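Local coordinates for type II restriction enzyme NlaIV (Neisseria lactamica, PDB 6QM2), which recognises the double-stranded DNA sequence 5'-GGNNCC-3' and cleaves it in the middle, after the third base, leaving blunt ends with terminal 5'-phosphates, at residues F107-L121 with F194-T208. Numbering follows the deposited sequence.
Sequences FKMYSDEIIHKPYML and FVSAIEETVYQNPAT
Two helices of this PD-(D/E)XK-superfamily endonuclease pack against each other here, with Ile198 as a knob in the hole formed by Phe107, Tyr110, Ser111 and Ile114. Helix 107-116 and the 194-204 part of helix 191-204 run closer to antiparallel than parallel. Their axes approach to 10.6 Å at a crossing angle of -125°. Ile198 reaches this hole with both branches: its CG2 lies 4.0 Å from Ile114 CD1, and its CD1 is 3.9 Å from Phe107 CE1.

Phe107 covers the most ground. With CG anti to the backbone N (chi1 177°), its ring extends onto helix 191-204. The Thr201 methyl sits over one ring face in a CH-pi contact, CG2 3.7 Å from the centroid. Ser111 CB, one turn on from Phe107 in its own helix, lies over the opposite face. Ile198 O and Thr208 OG1 meet the ring at its edge. Val202 CG2 touches both Phe107 CZ and Ser111 CB, at 3.7 Å each.

No hydrogen bond links the two segments; Thr201 and Thr208 bond within their own segment. Thr201 OG1 donates to Ala197 O from above the carbonyl plane, leaving CG2 for the Phe107 ring. Thr208 OG1 donates in plane to a lone pair of Val202 O, 2.7 Å away. Thr208 CG2 rests alongside the aliphatic part of Lys108. Beyond the helix, Asn205 OD1 accepts from Ala207 N in an Asx turn.

Toward the start of segment 194-208, Phe194 presents its ring edge to Tyr110 CE2 and to Leu121 CD2, the latter 3.6 Å from Phe194 CE2. Leu121 CD1 also packs on Val195 CG2.

Strand 168-172 adjoins this core through Ile172, which touches Phe107, Tyr110 and Ile198. Helix 215-227 adds Trp215 against Ile114 and Phe219 against Leu121, while Trp236 of helix 236-239 packs on Ala197.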
loop_
_atom_site.group_PDB
_atom_site.type_symbol
_atom_site.label_atom_id
_atom_site.label_comp_id
_atom_site.label_asym_id
_atom_site.label_seq_id
_atom_site.Cartn_x
_atom_site.Cartn_y
_atom_site.Cartn_z
ATOM N N PHE A 107 -20.473 7.436 9.010
ATOM C CA PHE A 107 -21.604 8.243 9.470
ATOM C C PHE A 107 -22.350 7.615 10.653
ATOM O O PHE A 107 -22.688 8.321 11.606
ATOM C CB PHE A 107 -22.593 8.555 8.339
ATOM C CG PHE A 107 -23.799 9.314 8.808
ATOM C CD1 PHE A 107 -23.738 10.693 8.986
ATOM C CD2 PHE A 107 -24.977 8.646 9.132
ATOM C CE1 PHE A 107 -24.837 11.396 9.451
ATOM C CE2 PHE A 107 -26.080 9.345 9.601
ATOM C CZ PHE A 107 -26.009 10.721 9.760
ATOM N N LYS A 108 -22.620 6.311 10.596
ATOM C CA LYS A 108 -23.364 5.662 11.681
ATOM C C LYS A 108 -22.622 5.820 13.002
ATOM O O LYS A 108 -23.229 6.174 14.008
ATOM C CB LYS A 108 -23.651 4.182 11.398
ATOM C CG LYS A 108 -24.274 3.441 12.585
ATOM C CD LYS A 108 -25.305 2.394 12.186
ATOM C CE LYS A 108 -24.745 1.338 11.240
ATOM N NZ LYS A 108 -25.686 0.196 11.059
ATOM N N MET A 109 -21.317 5.566 12.985
ATOM C CA MET A 109 -20.492 5.706 14.184
ATOM C C MET A 109 -20.448 7.145 14.692
ATOM O O MET A 109 -20.540 7.377 15.897
ATOM C CB MET A 109 -19.065 5.211 13.928
ATOM C CG MET A 109 -18.931 3.699 13.862
ATOM S SD MET A 109 -17.231 3.219 13.504
ATOM C CE MET A 109 -16.451 3.451 15.105
ATOM N N TYR A 110 -20.319 8.094 13.767
ATOM C CA TYR A 110 -20.155 9.518 14.098
ATOM C C TYR A 110 -21.427 10.166 14.614
ATOM O O TYR A 110 -21.357 10.992 15.514
ATOM C CB TYR A 110 -19.615 10.279 12.885
ATOM C CG TYR A 110 -19.100 11.674 13.164
ATOM C CD1 TYR A 110 -17.774 11.887 13.529
ATOM C CD2 TYR A 110 -19.929 12.787 13.026
ATOM C CE1 TYR A 110 -17.289 13.166 13.770
ATOM C CE2 TYR A 110 -19.455 14.070 13.259
ATOM C CZ TYR A 110 -18.134 14.254 13.631
ATOM O OH TYR A 110 -17.660 15.520 13.867
ATOM N N SER A 111 -22.577 9.796 14.054
ATOM C CA SER A 111 -23.862 10.282 14.558
ATOM C C SER A 111 -24.117 9.839 16.010
ATOM O O SER A 111 -24.671 10.611 16.793
ATOM C CB SER A 111 -25.021 9.869 13.635
ATOM O OG SER A 111 -25.028 8.478 13.380
ATOM N N ASP A 112 -23.706 8.616 16.359
ATOM C CA ASP A 112 -23.799 8.115 17.743
ATOM C C ASP A 112 -22.751 8.744 18.647
ATOM O O ASP A 112 -23.046 9.093 19.787
ATOM C CB ASP A 112 -23.647 6.586 17.803
ATOM C CG ASP A 112 -24.828 5.844 17.191
ATOM O OD1 ASP A 112 -25.895 6.457 16.962
ATOM O OD2 ASP A 112 -24.688 4.628 16.940
ATOM N N GLU A 113 -21.529 8.860 18.134
ATOM C CA GLU A 113 -20.394 9.405 18.884
ATOM C C GLU A 113 -20.669 10.812 19.408
ATOM O O GLU A 113 -20.413 11.085 20.576
ATOM C CB GLU A 113 -19.138 9.411 17.996
ATOM C CG GLU A 113 -17.859 9.993 18.607
ATOM C CD GLU A 113 -17.046 8.992 19.404
ATOM O OE1 GLU A 113 -17.627 8.020 19.942
ATOM O OE2 GLU A 113 -15.814 9.193 19.492
ATOM N N ILE A 114 -21.182 11.698 18.554
ATOM C CA ILE A 114 -21.374 13.108 18.938
ATOM C C ILE A 114 -22.525 13.366 19.929
ATOM O O ILE A 114 -22.614 14.456 20.488
ATOM C CB ILE A 114 -21.477 14.066 17.719
ATOM C CG1 ILE A 114 -22.730 13.798 16.870
ATOM C CG2 ILE A 114 -20.206 13.987 16.884
ATOM C CD1 ILE A 114 -23.030 14.905 15.882
ATOM N N ILE A 115 -23.399 12.384 20.143
ATOM C CA ILE A 115 -24.336 12.432 21.271
ATOM C C ILE A 115 -23.618 12.089 22.578
ATOM O O ILE A 115 -23.764 12.798 23.566
ATOM C CB ILE A 115 -25.555 11.510 21.056
ATOM C CG1 ILE A 115 -26.492 12.171 20.042
ATOM C CG2 ILE A 115 -26.286 11.234 22.375
ATOM C CD1 ILE A 115 -27.663 11.321 19.604
ATOM N N HIS A 116 -22.858 10.998 22.580
ATOM C CA HIS A 116 -22.143 10.552 23.779
ATOM C C HIS A 116 -20.967 11.480 24.109
ATOM O O HIS A 116 -20.676 11.725 25.280
ATOM C CB HIS A 116 -21.656 9.103 23.612
ATOM C CG HIS A 116 -22.764 8.091 23.556
ATOM N ND1 HIS A 116 -22.753 6.936 24.310
ATOM C CD2 HIS A 116 -23.916 8.059 22.840
ATOM C CE1 HIS A 116 -23.847 6.237 24.060
ATOM N NE2 HIS A 116 -24.570 6.897 23.172
ATOM N N LYS A 117 -20.313 12.007 23.071
ATOM C CA LYS A 117 -19.124 12.843 23.213
ATOM C C LYS A 117 -19.186 14.061 22.270
ATOM O O LYS A 117 -18.436 14.131 21.293
ATOM C CB LYS A 117 -17.876 12.006 22.911
ATOM C CG LYS A 117 -17.685 10.774 23.784
ATOM C CD LYS A 117 -16.396 10.055 23.405
ATOM C CE LYS A 117 -16.150 8.811 24.241
ATOM N NZ LYS A 117 -14.717 8.407 24.182
ATOM N N PRO A 118 -20.073 15.035 22.564
ATOM C CA PRO A 118 -20.216 16.250 21.735
ATOM C C PRO A 118 -18.937 17.057 21.547
ATOM O O PRO A 118 -18.786 17.739 20.537
ATOM C CB PRO A 118 -21.235 17.093 22.509
ATOM C CG PRO A 118 -21.970 16.129 23.361
ATOM C CD PRO A 118 -20.992 15.055 23.716
ATOM N N TYR A 119 -18.044 16.994 22.526
ATOM C CA TYR A 119 -16.716 17.608 22.417
ATOM C C TYR A 119 -15.862 17.155 21.213
ATOM O O TYR A 119 -14.887 17.835 20.862
ATOM C CB TYR A 119 -15.925 17.444 23.724
ATOM C CG TYR A 119 -15.772 16.018 24.227
ATOM C CD1 TYR A 119 -14.736 15.205 23.782
ATOM C CD2 TYR A 119 -16.657 15.491 25.172
ATOM C CE1 TYR A 119 -14.593 13.901 24.251
ATOM C CE2 TYR A 119 -16.524 14.191 25.641
ATOM C CZ TYR A 119 -15.489 13.403 25.182
ATOM O OH TYR A 119 -15.351 12.123 25.650
ATOM N N MET A 120 -16.218 16.029 20.589
ATOM C CA MET A 120 -15.601 15.620 19.319
ATOM C C MET A 120 -15.823 16.615 18.173
ATOM O O MET A 120 -14.994 16.707 17.270
ATOM C CB MET A 120 -16.089 14.229 18.896
ATOM C CG MET A 120 -15.599 13.095 19.782
ATOM S SD MET A 120 -13.798 13.009 19.876
ATOM C CE MET A 120 -13.577 11.636 21.007
ATOM N N LEU A 121 -16.915 17.372 18.220
ATOM C CA LEU A 121 -17.177 18.410 17.215
ATOM C C LEU A 121 -16.183 19.579 17.248
ATOM O O LEU A 121 -16.109 20.343 16.281
ATOM C CB LEU A 121 -18.597 18.958 17.364
ATOM C CG LEU A 121 -19.728 17.954 17.129
ATOM C CD1 LEU A 121 -21.044 18.439 17.718
ATOM C CD2 LEU A 121 -19.881 17.661 15.646
ATOM N N PHE A 194 -23.813 22.358 10.536
ATOM C CA PHE A 194 -23.226 21.013 10.383
ATOM C C PHE A 194 -24.021 19.967 11.171
ATOM O O PHE A 194 -24.394 18.927 10.632
ATOM C CB PHE A 194 -21.751 21.014 10.822
ATOM C CG PHE A 194 -21.108 19.645 10.861
ATOM C CD1 PHE A 194 -20.583 19.075 9.711
ATOM C CD2 PHE A 194 -21.012 18.933 12.053
ATOM C CE1 PHE A 194 -19.987 17.821 9.746
ATOM C CE2 PHE A 194 -20.418 17.678 12.091
ATOM C CZ PHE A 194 -19.904 17.121 10.937
ATOM N N VAL A 195 -24.294 20.266 12.438
ATOM C CA VAL A 195 -25.028 19.348 13.305
ATOM C C VAL A 195 -26.460 19.175 12.799
ATOM O O VAL A 195 -26.994 18.060 12.839
ATOM C CB VAL A 195 -25.009 19.809 14.785
ATOM C CG1 VAL A 195 -25.922 18.941 15.652
ATOM C CG2 VAL A 195 -23.585 19.779 15.337
ATOM N N SER A 196 -27.071 20.265 12.323
ATOM C CA SER A 196 -28.408 20.202 11.713
ATOM C C SER A 196 -28.436 19.253 10.520
ATOM O O SER A 196 -29.396 18.494 10.353
ATOM C CB SER A 196 -28.894 21.584 11.271
ATOM O OG SER A 196 -30.174 21.495 10.662
ATOM N N ALA A 197 -27.382 19.301 9.704
ATOM C CA ALA A 197 -27.222 18.370 8.586
ATOM C C ALA A 197 -27.114 16.927 9.079
ATOM O O ALA A 197 -27.791 16.044 8.543
ATOM C CB ALA A 197 -26.010 18.738 7.742
ATOM N N ILE A 198 -26.291 16.705 10.111
ATOM C CA ILE A 198 -26.137 15.370 10.714
ATOM C C ILE A 198 -27.495 14.871 11.202
ATOM O O ILE A 198 -27.879 13.749 10.893
ATOM C CB ILE A 198 -25.125 15.335 11.894
ATOM C CG1 ILE A 198 -23.695 15.703 11.447
ATOM C CG2 ILE A 198 -25.119 13.962 12.569
ATOM C CD1 ILE A 198 -23.012 14.698 10.542
ATOM N N GLU A 199 -28.217 15.715 11.941
ATOM C CA GLU A 199 -29.534 15.350 12.476
ATOM C C GLU A 199 -30.462 14.822 11.392
ATOM O O GLU A 199 -31.074 13.768 11.554
ATOM C CB GLU A 199 -30.205 16.545 13.167
ATOM C CG GLU A 199 -31.500 16.201 13.901
ATOM C CD GLU A 199 -32.373 17.410 14.198
ATOM O OE1 GLU A 199 -31.843 18.543 14.309
ATOM O OE2 GLU A 199 -33.602 17.216 14.329
ATOM N N GLU A 200 -30.567 15.566 10.295
ATOM C CA GLU A 200 -31.480 15.198 9.215
ATOM C C GLU A 200 -30.987 13.956 8.484
ATOM O O GLU A 200 -31.779 13.053 8.196
ATOM C CB GLU A 200 -31.684 16.367 8.239
ATOM C CG GLU A 200 -32.823 16.174 7.241
ATOM C CD GLU A 200 -34.154 15.845 7.895
ATOM O OE1 GLU A 200 -34.440 16.376 8.993
ATOM O OE2 GLU A 200 -34.912 15.046 7.313
ATOM N N THR A 201 -29.683 13.904 8.215
ATOM C CA THR A 201 -29.056 12.722 7.614
ATOM C C THR A 201 -29.360 11.439 8.394
ATOM O O THR A 201 -29.527 10.381 7.790
ATOM C CB THR A 201 -27.528 12.887 7.489
ATOM O OG1 THR A 201 -27.231 14.123 6.832
ATOM C CG2 THR A 201 -26.913 11.753 6.680
ATOM N N VAL A 202 -29.436 11.538 9.722
ATOM C CA VAL A 202 -29.804 10.397 10.563
ATOM C C VAL A 202 -31.165 9.838 10.131
ATOM O O VAL A 202 -31.319 8.627 9.994
ATOM C CB VAL A 202 -29.802 10.752 12.081
ATOM C CG1 VAL A 202 -30.446 9.654 12.916
ATOM C CG2 VAL A 202 -28.383 10.981 12.585
ATOM N N TYR A 203 -32.133 10.726 9.911
ATOM C CA TYR A 203 -33.476 10.325 9.469
ATOM C C TYR A 203 -33.509 9.859 8.012
ATOM O O TYR A 203 -34.192 8.880 7.692
ATOM C CB TYR A 203 -34.472 11.470 9.663
ATOM C CG TYR A 203 -35.868 11.139 9.188
ATOM C CD1 TYR A 203 -36.594 10.104 9.772
ATOM C CD2 TYR A 203 -36.458 11.845 8.145
ATOM C CE1 TYR A 203 -37.872 9.793 9.340
ATOM C CE2 TYR A 203 -37.737 11.541 7.705
ATOM C CZ TYR A 203 -38.439 10.514 8.306
ATOM O OH TYR A 203 -39.705 10.210 7.871
ATOM N N GLN A 204 -32.793 10.581 7.145
ATOM C CA GLN A 204 -32.693 10.245 5.714
ATOM C C GLN A 204 -32.140 8.842 5.491
ATOM O O GLN A 204 -32.637 8.102 4.651
ATOM C CB GLN A 204 -31.804 11.255 4.975
ATOM C CG GLN A 204 -32.413 12.646 4.819
ATOM C CD GLN A 204 -31.445 13.659 4.223
ATOM O OE1 GLN A 204 -30.241 13.406 4.117
ATOM N NE2 GLN A 204 -31.968 14.821 3.835
ATOM N N ASN A 205 -31.110 8.496 6.256
ATOM C CA ASN A 205 -30.429 7.207 6.169
ATOM C C ASN A 205 -31.292 6.116 6.810
ATOM O O ASN A 205 -31.520 6.164 8.012
ATOM C CB ASN A 205 -29.077 7.321 6.885
ATOM C CG ASN A 205 -28.250 6.050 6.828
ATOM O OD1 ASN A 205 -28.650 5.040 6.245
ATOM N ND2 ASN A 205 -27.070 6.105 7.437
ATOM N N PRO A 206 -31.759 5.125 6.018
ATOM C CA PRO A 206 -32.561 4.033 6.602
ATOM C C PRO A 206 -31.870 3.264 7.733
ATOM O O PRO A 206 -32.546 2.785 8.641
ATOM C CB PRO A 206 -32.821 3.099 5.411
ATOM C CG PRO A 206 -32.688 3.964 4.209
ATOM C CD PRO A 206 -31.622 4.964 4.556
ATOM N N ALA A 207 -30.543 3.152 7.671
ATOM C CA ALA A 207 -29.762 2.451 8.691
ATOM C C ALA A 207 -29.820 3.122 10.068
ATOM O O ALA A 207 -29.894 2.432 11.085
ATOM C CB ALA A 207 -28.314 2.309 8.237
ATOM N N THR A 208 -29.790 4.452 10.097
ATOM C CA THR A 208 -29.796 5.203 11.355
ATOM C C THR A 208 -31.164 5.825 11.705
ATOM O O THR A 208 -31.268 6.591 12.661
ATOM C CB THR A 208 -28.717 6.303 11.320
ATOM O OG1 THR A 208 -28.986 7.204 10.245
ATOM C CG2 THR A 208 -27.338 5.697 11.114
#